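Uncharacterized protein (Bacteroides ovatus, PDB 4ID2) is of unknown function but belongs to the DUF4738 family and folds into a beta-barrel-like structure. Local coordinates at residues A[38-51]-A[109-123]. Residues are numbered along the deposited sequence; the frame is centred on the assembly and turned at random. Where two conformers were deposited one is given.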
ATOM      1  N   PHE A  38       8.405  -3.393  27.878  1.00 41.55           N
ATOM      2  CA  PHE A  38       9.162  -4.241  26.966  1.00 41.20           C
ATOM      3  C   PHE A  38      10.651  -4.142  27.266  1.00 47.93           C
ATOM      4  O   PHE A  38      11.078  -3.251  28.006  1.00 48.21           O
ATOM      5  CB  PHE A  38       8.884  -3.835  25.513  1.00 40.88           C
ATOM      6  CG  PHE A  38       9.285  -2.416  25.191  1.00 41.60           C
ATOM      7  CD1 PHE A  38      10.565  -2.124  24.740  1.00 44.36           C
ATOM      8  CD2 PHE A  38       8.391  -1.369  25.357  1.00 42.35           C
ATOM      9  CE1 PHE A  38      10.940  -0.815  24.472  1.00 44.48           C
ATOM     10  CE2 PHE A  38       8.773  -0.061  25.098  1.00 44.05           C
ATOM     11  CZ  PHE A  38      10.041   0.210  24.652  1.00 43.02           C
ATOM     12  N   LYS A  39      11.433  -5.047  26.674  1.00 45.99           N
ATOM     13  CA  LYS A  39      12.888  -5.077  26.814  1.00 47.93           C
ATOM     14  C   LYS A  39      13.534  -4.644  25.509  1.00 52.61           C
ATOM     15  O   LYS A  39      13.020  -4.960  24.435  1.00 52.08           O
ATOM     16  CB  LYS A  39      13.377  -6.481  27.199  1.00 52.71           C
ATOM     17  CG  LYS A  39      13.264  -6.781  28.680  1.00 69.63           C
ATOM     18  CD  LYS A  39      13.707  -8.202  28.988  1.00 83.43           C
ATOM     19  CE  LYS A  39      13.469  -8.582  30.429  1.00100.07           C
ATOM     20  NZ  LYS A  39      13.642 -10.043  30.652  1.00113.33           N
ATOM     21  N   PHE A  40      14.649  -3.921  25.594  1.00 50.30           N
ATOM     22  CA  PHE A  40      15.421  -3.516  24.419  1.00 50.55           C
ATOM     23  C   PHE A  40      16.900  -3.538  24.788  1.00 56.98           C
ATOM     24  O   PHE A  40      17.290  -2.925  25.785  1.00 57.20           O
ATOM     25  CB  PHE A  40      14.983  -2.144  23.897  1.00 50.58           C
ATOM     26  CG  PHE A  40      15.814  -1.639  22.742  1.00 52.50           C
ATOM     27  CD1 PHE A  40      16.005  -2.418  21.613  1.00 56.04           C
ATOM     28  CD2 PHE A  40      16.388  -0.376  22.778  1.00 54.68           C
ATOM     29  CE1 PHE A  40      16.748  -1.944  20.538  1.00 57.61           C
ATOM     30  CE2 PHE A  40      17.137   0.095  21.701  1.00 57.98           C
ATOM     31  CZ  PHE A  40      17.320  -0.695  20.593  1.00 56.64           C
ATOM     32  N   LYS A  41      17.706  -4.321  24.038  1.00 54.85           N
ATOM     33  CA  LYS A  41      19.130  -4.523  24.313  1.00 57.10           C
ATOM     34  C   LYS A  41      19.316  -5.017  25.770  1.00 63.88           C
ATOM     35  O   LYS A  41      20.261  -4.623  26.455  1.00 65.76           O
ATOM     36  CB  LYS A  41      19.947  -3.247  24.018  1.00 58.52           C
ATOM     37  CG  LYS A  41      19.865  -2.814  22.556  1.00 66.86           C
ATOM     38  CD  LYS A  41      20.898  -1.755  22.205  1.00 82.74           C
ATOM     39  CE  LYS A  41      21.019  -1.537  20.715  1.00 99.72           C
ATOM     40  NZ  LYS A  41      22.079  -0.546  20.385  1.00114.69           N
ATOM     41  N   GLY A  42      18.389  -5.866  26.219  1.00 60.45           N
ATOM     42  CA  GLY A  42      18.411  -6.448  27.553  1.00 61.95           C
ATOM     43  C   GLY A  42      18.025  -5.562  28.724  1.00 65.61           C
ATOM     44  O   GLY A  42      18.124  -6.013  29.869  1.00 66.95           O
ATOM     45  N   LYS A  43      17.570  -4.314  28.479  1.00 60.25           N
ATOM     46  CA  LYS A  43      17.153  -3.398  29.547  1.00 59.68           C
ATOM     47  C   LYS A  43      15.638  -3.210  29.494  1.00 59.33           C
ATOM     48  O   LYS A  43      15.077  -3.164  28.407  1.00 56.37           O
ATOM     49  CB  LYS A  43      17.875  -2.047  29.414  1.00 62.84           C
ATOM     50  CG  LYS A  43      19.368  -2.109  29.740  1.00 84.27           C
ATOM     51  CD  LYS A  43      19.647  -2.203  31.243  1.00 99.01           C
ATOM     52  CE  LYS A  43      21.117  -2.090  31.562  1.00114.18           C
ATOM     53  NZ  LYS A  43      21.387  -2.259  33.015  1.00125.66           N
ATOM     54  N   ASP A  44      14.983  -3.113  30.665  1.00 55.71           N
ATOM     55  CA  ASP A  44      13.529  -2.943  30.782  1.00 53.45           C
ATOM     56  C   ASP A  44      13.094  -1.494  30.546  1.00 55.18           C
ATOM     57  O   ASP A  44      13.628  -0.586  31.191  1.00 55.78           O
ATOM     58  CB  ASP A  44      13.062  -3.368  32.186  1.00 57.13           C
ATOM     59  CG  ASP A  44      13.283  -4.831  32.517  1.00 72.52           C
ATOM     60  OD1 ASP A  44      12.997  -5.686  31.652  1.00 72.77           O
ATOM     61  OD2 ASP A  44      13.694  -5.124  33.662  1.00 81.63           O
ATOM     62  N   TYR A  45      12.106  -1.281  29.653  1.00 48.59           N
ATOM     63  CA  TYR A  45      11.544   0.042  29.344  1.00 46.27           C
ATOM     64  C   TYR A  45      10.079   0.106  29.716  1.00 50.26           C
ATOM     65  O   TYR A  45       9.395  -0.903  29.614  1.00 49.68           O
ATOM     66  CB  TYR A  45      11.659   0.361  27.842  1.00 45.26           C
ATOM     67  CG  TYR A  45      13.063   0.653  27.377  1.00 47.56           C
ATOM     68  CD1 TYR A  45      14.006  -0.358  27.276  1.00 50.91           C
ATOM     69  CD2 TYR A  45      13.435   1.933  26.982  1.00 47.95           C
ATOM     70  CE1 TYR A  45      15.308  -0.095  26.868  1.00 52.41           C
ATOM     71  CE2 TYR A  45      14.729   2.202  26.544  1.00 50.21           C
ATOM     72  CZ  TYR A  45      15.648   1.173  26.439  1.00 59.77           C
ATOM     73  OH  TYR A  45      16.937   1.427  26.036  1.00 62.72           O
ATOM     74  N   HIS A  46       9.592   1.294  30.086  1.00 47.64           N
ATOM     75  CA  HIS A  46       8.177   1.577  30.362  1.00 47.58           C
ATOM     76  C   HIS A  46       7.773   2.686  29.414  1.00 47.06           C
ATOM     77  O   HIS A  46       8.470   3.694  29.356  1.00 46.03           O
ATOM     78  CB  HIS A  46       7.948   1.993  31.828  1.00 51.27           C
ATOM     79  CG  HIS A  46       7.911   0.859  32.802  1.00 57.34           C
ATOM     80  ND1 HIS A  46       8.878  -0.130  32.799  1.00 60.82           N
ATOM     81  CD2 HIS A  46       7.070   0.643  33.839  1.00 61.23           C
ATOM     82  CE1 HIS A  46       8.566  -0.945  33.796  1.00 62.24           C
ATOM     83  NE2 HIS A  46       7.475  -0.528  34.440  1.00 62.75           N
ATOM     84  N   SER A  47       6.704   2.500  28.632  1.00 41.08           N
ATOM     85  CA  SER A  47       6.267   3.495  27.657  1.00 38.97           C
ATOM     86  C   SER A  47       4.841   3.900  27.927  1.00 43.60           C
ATOM     87  O   SER A  47       3.952   3.065  27.804  1.00 44.18           O
ATOM     88  CB  SER A  47       6.394   2.929  26.248  1.00 39.74           C
ATOM     89  OG  SER A  47       5.926   3.842  25.272  1.00 43.55           O
ATOM     90  N   LEU A  48       4.609   5.162  28.293  1.00 40.23           N
ATOM     91  CA  LEU A  48       3.262   5.675  28.536  1.00 40.30           C
ATOM     92  C   LEU A  48       2.901   6.605  27.391  1.00 43.08           C
ATOM     93  O   LEU A  48       3.682   7.515  27.091  1.00 42.69           O
ATOM     94  CB  LEU A  48       3.197   6.407  29.889  1.00 41.86           C
ATOM     95  CG  LEU A  48       1.841   7.040  30.257  1.00 47.54           C
ATOM     96  CD1 LEU A  48       0.777   5.979  30.517  1.00 47.74           C
ATOM     97  CD2 LEU A  48       1.977   7.954  31.469  1.00 51.31           C
ATOM     98  N   VAL A  49       1.742   6.372  26.746  1.00 38.20           N
ATOM     99  CA  VAL A  49       1.263   7.213  25.653  0.50 37.10           C
ATOM    100  C   VAL A  49      -0.120   7.731  26.024  1.00 41.31           C
ATOM    101  O   VAL A  49      -0.960   6.952  26.454  1.00 40.63           O
ATOM    102  CB  VAL A  49       1.256   6.488  24.290  0.50 39.81           C
ATOM    103  CG1 VAL A  49       0.826   7.445  23.190  0.50 39.34           C
ATOM    104  CG2 VAL A  49       2.635   5.931  23.968  0.50 39.36           C
ATOM    105  N   SER A  50      -0.344   9.052  25.893  1.00 38.99           N
ATOM    106  CA  SER A  50      -1.618   9.680  26.244  1.00 40.00           C
ATOM    107  C   SER A  50      -2.092  10.597  25.149  1.00 44.18           C
ATOM    108  O   SER A  50      -1.428  11.594  24.878  1.00 43.68           O
ATOM    109  CB  SER A  50      -1.479  10.489  27.533  1.00 45.80           C
ATOM    110  OG  SER A  50      -1.054   9.680  28.615  1.00 59.53           O
ATOM    111  N   ARG A  51      -3.253  10.290  24.539  1.00 40.69           N
ATOM    112  CA  ARG A  51      -3.848  11.149  23.524  1.00 40.19           C
ATOM    113  C   ARG A  51      -4.939  11.976  24.165  1.00 46.36           C
ATOM    114  O   ARG A  51      -5.766  11.435  24.895  1.00 46.96           O
ATOM    115  CB  ARG A  51      -4.424  10.334  22.375  1.00 37.04           C
ATOM    116  CG  ARG A  51      -4.844  11.174  21.171  1.00 42.27           C
ATOM    117  CD  ARG A  51      -5.571  10.313  20.172  1.00 43.09           C
ATOM    118  NE  ARG A  51      -6.929  10.027  20.631  1.00 51.67           N
ATOM    119  CZ  ARG A  51      -7.702   9.039  20.188  1.00 59.61           C
ATOM    120  NH1 ARG A  51      -8.911   8.860  20.694  1.00 48.49           N
ATOM    121  NH2 ARG A  51      -7.272   8.221  19.230  1.00 31.68           N
ATOM    122  N   GLU A 109      -4.103  10.601  15.182  1.00 45.14           N
ATOM    123  CA  GLU A 109      -4.956   9.544  15.710  1.00 44.28           C
ATOM    124  C   GLU A 109      -4.289   8.747  16.806  1.00 44.97           C
ATOM    125  O   GLU A 109      -4.958   8.398  17.771  1.00 44.77           O
ATOM    126  CB  GLU A 109      -5.354   8.580  14.573  1.00 45.81           C
ATOM    127  CG  GLU A 109      -6.460   7.596  14.946  1.00 59.49           C
ATOM    128  CD  GLU A 109      -6.789   6.545  13.904  1.00 96.30           C
ATOM    129  OE1 GLU A 109      -5.871   6.120  13.164  1.00 98.34           O
ATOM    130  OE2 GLU A 109      -7.959   6.101  13.866  1.00 98.97           O
ATOM    131  N   GLY A 110      -3.047   8.339  16.600  1.00 39.80           N
ATOM    132  CA  GLY A 110      -2.395   7.480  17.574  1.00 39.11           C
ATOM    133  C   GLY A 110      -0.917   7.256  17.352  1.00 42.12           C
ATOM    134  O   GLY A 110      -0.407   7.431  16.243  1.00 39.82           O
ATOM    135  N   ILE A 111      -0.221   6.895  18.444  1.00 38.80           N
ATOM    136  CA  ILE A 111       1.197   6.524  18.474  1.00 37.93           C
ATOM    137  C   ILE A 111       1.231   5.278  19.350  1.00 43.65           C
ATOM    138  O   ILE A 111       0.749   5.318  20.485  1.00 44.53           O
ATOM    139  CB  ILE A 111       2.131   7.677  18.950  1.00 40.65           C
ATOM    140  CG1 ILE A 111       2.145   8.832  17.905  1.00 40.58           C
ATOM    141  CG2 ILE A 111       3.549   7.142  19.172  1.00 41.26           C
ATOM    142  CD1 ILE A 111       2.786  10.170  18.358  1.00 41.57           C
ATOM    143  N   VAL A 112       1.715   4.166  18.789  1.00 39.49           N
ATOM    144  CA  VAL A 112       1.632   2.833  19.376  1.00 39.36           C
ATOM    145  C   VAL A 112       2.980   2.119  19.389  1.00 41.31           C
ATOM    146  O   VAL A 112       3.556   1.982  18.318  1.00 40.78           O
ATOM    147  CB  VAL A 112       0.626   2.062  18.451  1.00 43.49           C
ATOM    148  CG1 VAL A 112       0.677   0.550  18.661  1.00 43.53           C
ATOM    149  CG2 VAL A 112      -0.794   2.605  18.596  1.00 43.47           C
ATOM    150  N   TYR A 113       3.424   1.543  20.542  1.00 37.85           N
ATOM    151  CA  TYR A 113       4.641   0.725  20.550  1.00 37.96           C
ATOM    152  C   TYR A 113       4.452  -0.386  19.520  1.00 43.28           C
ATOM    153  O   TYR A 113       3.416  -1.055  19.545  1.00 42.41           O
ATOM    154  CB  TYR A 113       4.914   0.126  21.949  1.00 38.91           C
ATOM    155  CG  TYR A 113       6.005  -0.927  21.937  1.00 39.50           C
ATOM    156  CD1 TYR A 113       7.346  -0.569  21.875  1.00 41.43           C
ATOM    157  CD2 TYR A 113       5.692  -2.281  21.888  1.00 40.02           C
ATOM    158  CE1 TYR A 113       8.350  -1.531  21.815  1.00 42.58           C
ATOM    159  CE2 TYR A 113       6.688  -3.253  21.814  1.00 41.47           C
ATOM    160  CZ  TYR A 113       8.018  -2.872  21.780  1.00 47.70           C
ATOM    161  OH  TYR A 113       9.032  -3.799  21.726  1.00 50.11           O
ATOM    162  N   ASP A 114       5.410  -0.549  18.602  1.00 41.08           N
ATOM    163  CA  ASP A 114       5.321  -1.557  17.559  1.00 41.47           C
ATOM    164  C   ASP A 114       6.334  -2.665  17.806  1.00 46.36           C
ATOM    165  O   ASP A 114       5.941  -3.801  18.030  1.00 47.04           O
ATOM    166  CB  ASP A 114       5.519  -0.926  16.169  1.00 43.54           C
ATOM    167  CG  ASP A 114       5.315  -1.916  15.040  1.00 59.14           C
ATOM    168  OD1 ASP A 114       4.162  -2.343  14.826  1.00 61.07           O
ATOM    169  OD2 ASP A 114       6.310  -2.281  14.388  1.00 69.69           O
ATOM    170  N   LYS A 115       7.625  -2.348  17.755  1.00 43.05           N
ATOM    171  CA  LYS A 115       8.675  -3.352  17.931  1.00 44.19           C
ATOM    172  C   LYS A 115      10.011  -2.700  18.237  1.00 48.57           C
ATOM    173  O   LYS A 115      10.114  -1.473  18.236  1.00 46.84           O
ATOM    174  CB  LYS A 115       8.804  -4.201  16.638  1.00 47.70           C
ATOM    175  CG  LYS A 115       9.313  -3.424  15.412  1.00 57.81           C
ATOM    176  CD  LYS A 115       9.061  -4.188  14.122  1.00 70.90           C
ATOM    177  CE  LYS A 115       9.590  -3.480  12.897  1.00 84.45           C
ATOM    178  NZ  LYS A 115       9.223  -4.194  11.642  1.00 94.78           N
ATOM    179  N   THR A 116      11.029  -3.530  18.488  1.00 47.04           N
ATOM    180  CA  THR A 116      12.412  -3.101  18.679  1.00 48.29           C
ATOM    181  C   THR A 116      13.227  -3.622  17.509  1.00 54.29           C
ATOM    182  O   THR A 116      13.021  -4.757  17.085  1.00 54.92           O
ATOM    183  CB  THR A 116      12.982  -3.599  20.004  1.00 56.45           C
ATOM    184  OG1 THR A 116      12.793  -5.007  20.117  1.00 58.93           O
ATOM    185  CG2 THR A 116      12.401  -2.877  21.199  1.00 52.26           C
ATOM    186  N   THR A 117      14.136  -2.797  16.987  1.00 52.68           N
ATOM    187  CA  THR A 117      15.016  -3.147  15.866  1.00 54.69           C
ATOM    188  C   THR A 117      16.444  -2.770  16.252  1.00 61.19           C
ATOM    189  O   THR A 117      16.617  -2.051  17.238  1.00 61.00           O
ATOM    190  CB  THR A 117      14.550  -2.418  14.578  1.00 62.43           C
ATOM    191  OG1 THR A 117      14.862  -1.025  14.675  1.00 62.72           O
ATOM    192  CG2 THR A 117      13.064  -2.608  14.295  1.00 58.43           C
ATOM    193  N   PRO A 118      17.481  -3.162  15.482  1.00 60.01           N
ATOM    194  CA  PRO A 118      18.853  -2.736  15.830  1.00 61.77           C
ATOM    195  C   PRO A 118      19.012  -1.208  15.856  1.00 66.00           C
ATOM    196  O   PRO A 118      19.836  -0.697  16.614  1.00 65.88           O
ATOM    197  CB  PRO A 118      19.716  -3.373  14.733  1.00 65.45           C
ATOM    198  CG  PRO A 118      18.896  -4.491  14.195  1.00 69.56           C
ATOM    199  CD  PRO A 118      17.478  -4.006  14.271  1.00 62.40           C
ATOM    200  N   GLN A 119      18.207  -0.482  15.046  1.00 62.40           N
ATOM    201  CA  GLN A 119      18.221   0.982  15.013  1.00 62.09           C
ATOM    202  C   GLN A 119      17.713   1.534  16.342  1.00 63.83           C
ATOM    203  O   GLN A 119      18.415   2.299  17.001  1.00 65.12           O
ATOM    204  CB  GLN A 119      17.370   1.538  13.845  1.00 62.61           C
ATOM    205  CG  GLN A 119      18.122   1.610  12.512  1.00 86.95           C
ATOM    206  CD  GLN A 119      18.479   0.257  11.936  1.00114.49           C
ATOM    207  OE1 GLN A 119      17.776  -0.742  12.137  1.00110.27           O
ATOM    208  NE2 GLN A 119      19.563   0.197  11.170  1.00111.73           N
ATOM    209  N   GLY A 120      16.524   1.102  16.737  1.00 56.00           N
ATOM    210  CA  GLY A 120      15.925   1.538  17.989  1.00 53.46           C
ATOM    211  C   GLY A 120      14.537   0.984  18.243  1.00 53.64           C
ATOM    212  O   GLY A 120      14.121  -0.005  17.634  1.00 53.71           O
ATOM    213  N   ILE A 121      13.817   1.643  19.149  1.00 46.40           N
ATOM    214  CA  ILE A 121      12.457   1.302  19.543  1.00 43.88           C
ATOM    215  C   ILE A 121      11.537   1.933  18.514  1.00 46.83           C
ATOM    216  O   ILE A 121      11.545   3.152  18.386  1.00 45.84           O
ATOM    217  CB  ILE A 121      12.185   1.826  20.982  1.00 46.42           C
ATOM    218  CG1 ILE A 121      13.191   1.216  21.986  1.00 47.88           C
ATOM    219  CG2 ILE A 121      10.739   1.534  21.413  1.00 45.59           C
ATOM    220  CD1 ILE A 121      13.342   1.975  23.232  1.00 54.63           C
ATOM    221  N   VAL A 122      10.740   1.129  17.796  1.00 42.84           N
ATOM    222  CA  VAL A 122       9.861   1.626  16.741  1.00 41.25           C
ATOM    223  C   VAL A 122       8.424   1.732  17.233  1.00 43.32           C
ATOM    224  O   VAL A 122       7.892   0.784  17.812  1.00 43.37           O
ATOM    225  CB  VAL A 122       9.946   0.732  15.484  1.00 45.25           C
ATOM    226  CG1 VAL A 122       9.026   1.249  14.375  1.00 44.24           C
ATOM    227  CG2 VAL A 122      11.385   0.645  14.988  1.00 46.68           C
ATOM    228  N   TYR A 123       7.790   2.881  16.950  1.00 38.77           N
ATOM    229  CA  TYR A 123       6.390   3.154  17.256  1.00 37.25           C
ATOM    230  C   TYR A 123       5.625   3.308  15.972  1.00 43.04           C
ATOM    231  O   TYR A 123       6.119   3.954  15.055  1.00 43.57           O
ATOM    232  CB  TYR A 123       6.227   4.440  18.074  1.00 37.10           C
ATOM    233  CG  TYR A 123       6.653   4.313  19.518  1.00 38.47           C
ATOM    234  CD1 TYR A 123       7.996   4.338  19.873  1.00 41.34           C
ATOM    235  CD2 TYR A 123       5.713   4.190  20.534  1.00 38.14           C
ATOM    236  CE1 TYR A 123       8.395   4.178  21.199  1.00 42.77           C
ATOM    237  CE2 TYR A 123       6.101   4.037  21.862  1.00 39.25           C
ATOM    238  CZ  TYR A 123       7.444   4.060  22.193  1.00 47.83           C
ATOM    239  OH  TYR A 123       7.833   3.921  23.500  1.00 51.86           O
TER
HETATM  240  O   HOH W   1      10.515  -6.236  22.819  1.00 76.43           O
HETATM  241  O   HOH W   2      19.660   1.940  19.959  1.00 58.84           O
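Phe38 and Tyr113 form an offset stack between two hairpins, their centroids 4.1 Å apart and their planes 18° from parallel. Tyr113 CE1 lies over the centre of the Phe38 ring, while Tyr45 CB covers the opposite face near the rim. With CG set between the backbone N and the carbonyl carbon (chi1 61°), the Phe38 ring is placed between Tyr45 CB and the Tyr113 ring. Replacing this phenylalanine with an alanine would probably open a gap there and leave Tyr113 without its stacking partner.

Ile121 extends the apolar layer with each of its branches: CG2 meets Phe38 CZ at 3.6 Å, CG1 packs against Phe40 CD2, and CD1 makes a CH-pi contact over the face of Tyr45, 4.0 Å from the ring centroid. The Tyr45 hydroxyl is hydrogen-bonded to Arg79. Towards the hairpin end, the Phe40 ring reaches Thr116 CB through CD1 and Gly120 CA through CZ.

Polar links join the layers directly at two points. Ser47 OG and Tyr123 OH share a 2.6 Å hydrogen bond at the edge of the tyrosine ring, pairing two hydroxyls of buried residues. Arg51, its chain bent at chi3, donates NH2 to Glu109 O over 2.7 Å, nearly straight at 165° and in the carbonyl plane; its NH1 is held by Gln30 O. A water bridges Lys39 O and Tyr113 OH.

Beyond this layer, Glu109 forms a salt bridge with Lys115 of the second subunit, and Lys115 one with Glu109 of that subunit. The two hairpins belong to different sheets and meet mainly through side chains, a face-to-face packing of two sheets consistent with the beta-barrel-like fold of this DUF4738 family member.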